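Local structure of xylulokinase (Brucella ovis, 5VM1) at residues F260-T265 and T400-G405; S282-F287 and W295-V300; G89-D94 and R101-W106. The protein probably catalyses the ATP-dependent phosphorylation of D-xylulose to D-xylulose 5-phosphate, a step of xylose metabolism, as a member of the FGGY carbohydrate kinase family. All coordinates share one frame; numbering follows the deposited sequence.

In the fold
Contact 3 comes first along the chain, in the range of the N-terminal FGGY domain. Contacts 1 and 2 belong to the C-terminal domain and share its seven-stranded mixed sheet. Contact 1 pairs two inner strands, 259-263 and 399-402. Contact 2 is the hairpin 285-288 and 295-301 at one edge, and it falls between the two segments of contact 1 in sequence. Their centres are about 16 Å apart. Contact 3 lies about 24 Å from contact 2 and about 29 Å from contact 1, centre to centre. The side chain of F287 lies about 4 Å from that of M87, so this edge of the sheet lies beside a predicted substrate residue of the N-terminal domain.

Contact 1 of 3, residues F260-T265 and T400-G405; sequences FVSLGT and TAVGGG
V261 turns CG1 between its backbone N and carbonyl carbon (chi1 55°), which lays this methyl against A401 across the strand pair. V261 CG1 is 4.1 Å from A401 CB. V402 CG2 takes the same kind of place on its own residue and meets S262 CB at 4.0 Å. The two strands, 259-263 and 399-402, are parallel neighbours inside the mixed sheet of the C-terminal FGGY domain, which belongs to the actin-like ATPase clan. The parts at 260-263 and 400-402 run 23° apart in direction.

Three backbone bonds hold the ladder. V261 N donates to T400 O at 2.8 Å. V402 N donates to V261 O at 3.0 Å. L263 N donates to V402 O at 2.9 Å. V261 thus uses both its N-H and its carbonyl on the same partner strand.

F260, S262, T400 and V402 share one face of the sheet. Helix 243-251 packs there, with A248 against F260 and M251 against V402. V261 and A401 share the other face; I382 of helix 367-390 meets V261, and L412 of helix 409-419 meets A401.

Beyond V402 the chain enters the run G403-G405. G403 has a positive phi, a conformation suited to glycine, and it carries no side chain where the backbone of L263 and G264 passes. In related FGGY kinases this glycine-rich turn and the counterparts of G264 and T265 border the nucleotide, and they probably do so here.

L263 follows the chain round. Its CG stands opposite the carbonyl carbon (chi1 -64°), and CD1 reaches to 3.8 Å from G405 C. L263 CB lies 3.6 Å from G405 CA. L263 O accepts the last bond, from G405 N at 2.8 Å, within the 3-10 segment that starts at G404.

Contact 2 of 3, residues S282-F287 and W295-V300; sequences SAVHAF and WHQMGV
V284 meets the second segment through its side chain, with V284 CG2 4.3 Å from Q297 CG. Q297 runs on past it. The amide is held by T394 and N273 at OE1, and by the carbonyls of Q277 and A392 at NE2, so this buried polar end is well bonded.

H285 begins the regular pairing. H285 N donates to M298 O at 2.8 Å, in the carbonyl plane. M298 N returns a bond to H285 O at 2.7 Å, with the donor tilted from that plane. The imidazole of H285 turns its edge to V300, and H285 CD2 lies 3.9 Å from V300 CG2.

A286 forms the non-hydrogen-bonded pair with Q297. Its N-H points outward to N130 OD1, while its CA-H faces H296 O. These strands are the two arms of a beta hairpin, and strand 285-288 is the outermost strand of the C-terminal domain sheet at this end. The face that carries F287 and M298 probably looks toward the sugar site, since F287 lies close to M87, a predicted substrate residue.

F287 closes the next hydrogen-bonded pair. F287 N donates to H296 O at 2.9 Å, and H296 N to F287 O at 2.7 Å, both nearly along the C=O axis. On the face shared by H285, F287, H296 and M298, two groups meet the phenyl ring at its edge. The methionine chain bends at chi3 (-70°) and sets M298 CE 3.4 Å from F287 CE2. The H296 ring lies oblique to the phenyl ring, planes at 66°, with H296 NE2 3.4 Å from F287 CB.

Contact 3 of 3, residues G89-D94 and R101-W106; sequences GATLLD and RPCILW
A90 and I104 form the backbone link, a single antiparallel bridge. A90 N donates to I104 O at 3.0 Å, and I104 N donates to A90 O at 3.2 Å. Each donor sits above the plane of the carbonyl it binds. G89 directly follows H88, a predicted substrate residue, so the bridge lies just after the probable sugar-binding residues.

A water extends the bridge where the chains spread apart. It accepts from L92 N at 2.8 Å and lies close to A90 O and to R101 O.

C103 swings SG away from its own backbone N (chi1 178°), which brings the sulfur 3.6 Å from T91 OG1. That hydroxyl is hydrogen-bonded to L159 O.

Apolar contact is made by L92 and R101, which run side by side with L92 CD1 3.9 Å from R101 CD. Beyond this, R101 NH1 donates to P102 O at 2.8 Å, and the guanidinium makes salt bridges to E148 and E50.

Around the contact, strand 103-104 pairs with strand 50-51, and strand 91-93 with strand 157-159. Helix 137-147 packs on A90, L92 and I104, while W56 of helix 53-70 touches T91 and C103.

Contact 1 of 3, residues F260-T265 and T400-G405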
# COMPACT_ATOMS: atom_id res chain seq x y z
N PHE A 260 8.49 -5.34 5.85
CA PHE A 260 8.01 -4.36 6.80
C PHE A 260 6.57 -4.67 7.16
O PHE A 260 5.79 -5.16 6.34
CB PHE A 260 8.15 -2.92 6.29
CG PHE A 260 7.14 -2.51 5.23
CD1 PHE A 260 5.81 -2.28 5.55
CD2 PHE A 260 7.55 -2.24 3.93
CE1 PHE A 260 4.89 -1.88 4.58
CE2 PHE A 260 6.65 -1.81 2.96
CZ PHE A 260 5.32 -1.63 3.28
N VAL A 261 6.21 -4.35 8.40
CA VAL A 261 4.84 -4.44 8.88
C VAL A 261 4.37 -3.03 9.20
O VAL A 261 5.05 -2.28 9.90
CB VAL A 261 4.70 -5.36 10.10
CG1 VAL A 261 5.64 -4.95 11.24
CG2 VAL A 261 3.23 -5.44 10.55
N SER A 262 3.22 -2.67 8.68
CA SER A 262 2.63 -1.35 8.83
C SER A 262 1.42 -1.44 9.76
O SER A 262 0.42 -2.08 9.43
CB SER A 262 2.23 -0.81 7.46
OG SER A 262 1.47 0.36 7.62
N LEU A 263 1.52 -0.82 10.93
CA LEU A 263 0.40 -0.81 11.87
C LEU A 263 -0.44 0.43 11.65
O LEU A 263 -0.67 1.24 12.55
CB LEU A 263 0.90 -0.89 13.31
CG LEU A 263 1.62 -2.20 13.57
CD1 LEU A 263 2.26 -2.17 14.92
CD2 LEU A 263 0.70 -3.39 13.44
N GLY A 264 -0.93 0.55 10.42
CA GLY A 264 -1.86 1.60 10.06
C GLY A 264 -3.29 1.15 10.30
O GLY A 264 -3.56 0.11 10.90
N THR A 265 -4.23 1.95 9.77
CA THR A 265 -5.64 1.64 9.93
C THR A 265 -5.91 0.19 9.60
O THR A 265 -6.56 -0.53 10.37
CB THR A 265 -6.49 2.56 9.05
OG1 THR A 265 -6.61 3.83 9.69
CG2 THR A 265 -7.87 1.96 8.81
N THR A 400 10.76 -4.79 9.77
CA THR A 400 10.82 -3.37 10.10
C THR A 400 9.41 -2.82 10.27
O THR A 400 8.54 -3.10 9.45
CB THR A 400 11.54 -2.64 9.00
OG1 THR A 400 12.78 -3.31 8.75
CG2 THR A 400 11.79 -1.21 9.40
N ALA A 401 9.18 -2.03 11.34
CA ALA A 401 7.83 -1.59 11.71
C ALA A 401 7.61 -0.09 11.47
O ALA A 401 8.42 0.74 11.90
CB ALA A 401 7.52 -1.91 13.17
N VAL A 402 6.50 0.24 10.80
CA VAL A 402 6.07 1.62 10.56
C VAL A 402 4.57 1.72 10.81
O VAL A 402 3.90 0.74 11.11
CB VAL A 402 6.42 2.11 9.14
CG1 VAL A 402 7.91 2.00 8.93
CG2 VAL A 402 5.58 1.37 8.06
N GLY A 403 4.04 2.93 10.64
CA GLY A 403 2.63 3.20 10.82
C GLY A 403 2.34 3.66 12.23
O GLY A 403 3.17 3.56 13.14
N GLY A 404 1.12 4.17 12.41
CA GLY A 404 0.78 4.80 13.68
C GLY A 404 0.95 3.87 14.87
O GLY A 404 1.55 4.24 15.88
N GLY A 405 0.46 2.64 14.74
CA GLY A 405 0.55 1.69 15.84
C GLY A 405 1.97 1.39 16.24
O GLY A 405 2.22 0.99 17.38

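Contact 2 of 3, residues S282-F287 and W295-V300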
# COMPACT_ATOMS: atom_id res chain seq x y z
N SER A 282 -4.43 -18.56 -0.16
CA SER A 282 -4.33 -18.03 1.19
C SER A 282 -4.55 -16.52 1.25
O SER A 282 -4.18 -15.89 2.24
CB SER A 282 -2.97 -18.37 1.79
OG SER A 282 -2.48 -19.58 1.27
N ALA A 283 -5.10 -15.94 0.18
CA ALA A 283 -5.47 -14.53 0.13
C ALA A 283 -4.29 -13.60 0.43
O ALA A 283 -4.45 -12.57 1.08
CB ALA A 283 -6.64 -14.23 1.06
N VAL A 284 -3.09 -13.96 -0.04
CA VAL A 284 -1.99 -13.00 -0.04
C VAL A 284 -1.94 -12.35 -1.42
O VAL A 284 -2.35 -12.94 -2.42
CB VAL A 284 -0.61 -13.61 0.32
CG1 VAL A 284 -0.73 -14.83 1.23
CG2 VAL A 284 0.19 -13.91 -0.92
N HIS A 285 -1.54 -11.09 -1.46
CA HIS A 285 -1.31 -10.40 -2.73
C HIS A 285 0.13 -10.61 -3.19
O HIS A 285 1.06 -10.63 -2.38
CB HIS A 285 -1.62 -8.90 -2.61
CG HIS A 285 -3.08 -8.63 -2.45
ND1 HIS A 285 -4.01 -9.00 -3.39
CD2 HIS A 285 -3.78 -8.12 -1.41
CE1 HIS A 285 -5.22 -8.68 -2.97
NE2 HIS A 285 -5.11 -8.16 -1.76
N ALA A 286 0.30 -10.80 -4.50
CA ALA A 286 1.62 -10.89 -5.12
C ALA A 286 1.65 -9.95 -6.31
O ALA A 286 0.91 -10.14 -7.29
CB ALA A 286 1.96 -12.32 -5.57
N PHE A 287 2.50 -8.93 -6.22
CA PHE A 287 2.59 -7.89 -7.22
C PHE A 287 4.05 -7.73 -7.63
O PHE A 287 4.96 -8.07 -6.87
CB PHE A 287 2.10 -6.53 -6.69
CG PHE A 287 0.65 -6.49 -6.31
CD1 PHE A 287 -0.32 -7.01 -7.13
CD2 PHE A 287 0.26 -5.86 -5.13
CE1 PHE A 287 -1.68 -6.93 -6.78
CE2 PHE A 287 -1.09 -5.78 -4.77
CZ PHE A 287 -2.05 -6.32 -5.60
N TRP A 295 9.72 -8.81 -7.35
CA TRP A 295 8.30 -8.90 -7.02
C TRP A 295 8.12 -8.60 -5.54
O TRP A 295 9.08 -8.30 -4.82
CB TRP A 295 7.74 -10.29 -7.33
CG TRP A 295 7.42 -10.49 -8.76
CD1 TRP A 295 6.18 -10.41 -9.35
CD2 TRP A 295 8.35 -10.78 -9.82
NE1 TRP A 295 6.28 -10.63 -10.71
CE2 TRP A 295 7.59 -10.87 -11.02
CE3 TRP A 295 9.74 -10.97 -9.87
CZ2 TRP A 295 8.19 -11.14 -12.24
CZ3 TRP A 295 10.32 -11.23 -11.08
CH2 TRP A 295 9.56 -11.32 -12.25
N HIS A 296 6.88 -8.68 -5.07
CA HIS A 296 6.63 -8.62 -3.63
C HIS A 296 5.30 -9.27 -3.28
O HIS A 296 4.38 -9.35 -4.10
CB HIS A 296 6.65 -7.18 -3.09
CG HIS A 296 5.41 -6.40 -3.36
ND1 HIS A 296 4.33 -6.39 -2.51
CD2 HIS A 296 5.09 -5.56 -4.38
CE1 HIS A 296 3.39 -5.61 -3.00
NE2 HIS A 296 3.83 -5.08 -4.13
N GLN A 297 5.20 -9.66 -2.02
CA GLN A 297 3.99 -10.17 -1.42
C GLN A 297 3.40 -9.14 -0.46
O GLN A 297 4.11 -8.30 0.11
CB GLN A 297 4.25 -11.48 -0.69
CG GLN A 297 4.25 -12.65 -1.61
CD GLN A 297 5.11 -13.79 -1.14
OE1 GLN A 297 5.96 -13.62 -0.25
NE2 GLN A 297 4.88 -14.96 -1.70
N MET A 298 2.09 -9.24 -0.25
CA MET A 298 1.40 -8.32 0.64
C MET A 298 0.35 -9.11 1.40
O MET A 298 -0.53 -9.71 0.79
CB MET A 298 0.76 -7.17 -0.14
CG MET A 298 1.20 -5.81 0.31
SD MET A 298 0.08 -4.53 -0.25
CE MET A 298 0.34 -4.45 -2.00
N GLY A 299 0.51 -9.20 2.72
CA GLY A 299 -0.54 -9.71 3.58
C GLY A 299 -1.30 -8.53 4.15
O GLY A 299 -0.70 -7.55 4.61
N VAL A 300 -2.62 -8.60 4.07
CA VAL A 300 -3.49 -7.50 4.49
C VAL A 300 -4.33 -7.94 5.68
O VAL A 300 -5.11 -8.89 5.58
CB VAL A 300 -4.40 -7.01 3.36
CG1 VAL A 300 -5.23 -5.84 3.88
CG2 VAL A 300 -3.59 -6.60 2.20

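Contact 3 of 3, residues G89-D94 and R101-W106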
# COMPACT_ATOMS: atom_id res chain seq x y z
N GLY A 89 -6.83 2.82 -8.68
CA GLY A 89 -7.82 3.80 -9.10
C GLY A 89 -8.03 3.82 -10.62
O GLY A 89 -7.08 3.75 -11.40
N ALA A 90 -9.29 3.99 -11.03
CA ALA A 90 -9.69 3.89 -12.43
C ALA A 90 -10.01 5.27 -13.00
O ALA A 90 -11.09 5.81 -12.74
CB ALA A 90 -10.90 2.97 -12.57
N THR A 91 -9.10 5.79 -13.85
CA THR A 91 -9.25 7.09 -14.51
C THR A 91 -9.50 6.85 -16.00
O THR A 91 -8.60 6.38 -16.71
CB THR A 91 -7.99 7.95 -14.33
OG1 THR A 91 -7.40 7.70 -13.05
CG2 THR A 91 -8.32 9.45 -14.43
N LEU A 92 -10.69 7.18 -16.47
CA LEU A 92 -11.10 6.92 -17.85
C LEU A 92 -10.94 8.19 -18.70
O LEU A 92 -11.56 9.22 -18.40
CB LEU A 92 -12.53 6.39 -17.88
CG LEU A 92 -12.92 5.39 -16.77
CD1 LEU A 92 -14.31 4.76 -16.99
CD2 LEU A 92 -11.86 4.30 -16.48
N LEU A 93 -10.15 8.12 -19.77
CA LEU A 93 -9.94 9.25 -20.65
C LEU A 93 -10.53 8.96 -22.03
O LEU A 93 -10.51 7.82 -22.50
CB LEU A 93 -8.46 9.58 -20.79
CG LEU A 93 -7.76 9.78 -19.44
CD1 LEU A 93 -6.36 10.29 -19.66
CD2 LEU A 93 -8.56 10.72 -18.53
N ASP A 94 -11.01 10.02 -22.70
CA ASP A 94 -11.59 9.86 -24.02
C ASP A 94 -10.49 10.02 -25.09
O ASP A 94 -9.30 9.88 -24.79
CB ASP A 94 -12.76 10.84 -24.23
CG ASP A 94 -12.34 12.31 -24.19
OD1 ASP A 94 -11.14 12.62 -24.15
OD2 ASP A 94 -13.24 13.18 -24.25
N ARG A 101 -15.18 10.49 -16.33
CA ARG A 101 -15.91 10.40 -15.08
C ARG A 101 -14.89 10.47 -13.96
O ARG A 101 -13.70 10.20 -14.19
CB ARG A 101 -16.72 9.10 -15.01
CG ARG A 101 -15.82 7.92 -14.78
CD ARG A 101 -16.59 6.69 -14.47
NE ARG A 101 -17.83 6.91 -13.72
CZ ARG A 101 -17.93 7.32 -12.46
NH1 ARG A 101 -16.88 7.64 -11.72
NH2 ARG A 101 -19.14 7.39 -11.93
N PRO A 102 -15.30 10.85 -12.75
CA PRO A 102 -14.33 10.87 -11.65
C PRO A 102 -13.66 9.51 -11.47
O PRO A 102 -14.23 8.46 -11.77
CB PRO A 102 -15.18 11.27 -10.43
CG PRO A 102 -16.57 11.36 -10.91
CD PRO A 102 -16.56 11.50 -12.39
N CYS A 103 -12.42 9.56 -11.00
CA CYS A 103 -11.66 8.35 -10.73
C CYS A 103 -12.32 7.51 -9.62
O CYS A 103 -12.72 8.03 -8.56
CB CYS A 103 -10.24 8.73 -10.35
SG CYS A 103 -9.20 7.30 -9.92
N ILE A 104 -12.43 6.21 -9.86
CA ILE A 104 -13.03 5.27 -8.92
C ILE A 104 -11.90 4.64 -8.13
O ILE A 104 -11.12 3.85 -8.67
CB ILE A 104 -13.89 4.22 -9.65
CG1 ILE A 104 -14.96 4.93 -10.49
CG2 ILE A 104 -14.50 3.22 -8.66
CD1 ILE A 104 -15.80 4.03 -11.36
N LEU A 105 -11.79 5.03 -6.86
CA LEU A 105 -10.62 4.75 -6.03
C LEU A 105 -10.59 3.30 -5.52
O LEU A 105 -11.53 2.51 -5.66
CB LEU A 105 -10.60 5.73 -4.85
CG LEU A 105 -10.68 7.20 -5.31
CD1 LEU A 105 -10.55 8.19 -4.17
CD2 LEU A 105 -9.63 7.48 -6.36
N TRP A 106 -9.47 2.98 -4.85
CA TRP A 106 -9.18 1.65 -4.32
C TRP A 106 -10.17 1.23 -3.23
O TRP A 106 -10.43 0.03 -3.07
CB TRP A 106 -7.76 1.64 -3.74
CG TRP A 106 -7.65 2.61 -2.53
CD1 TRP A 106 -7.39 3.95 -2.59
CD2 TRP A 106 -7.84 2.31 -1.13
NE1 TRP A 106 -7.41 4.51 -1.33
CE2 TRP A 106 -7.68 3.53 -0.41
CE3 TRP A 106 -8.15 1.15 -0.42
CZ2 TRP A 106 -7.80 3.60 0.98
CZ3 TRP A 106 -8.27 1.23 0.98
CH2 TRP A 106 -8.09 2.44 1.66
O HOH W 1 -12.53 7.93 -14.53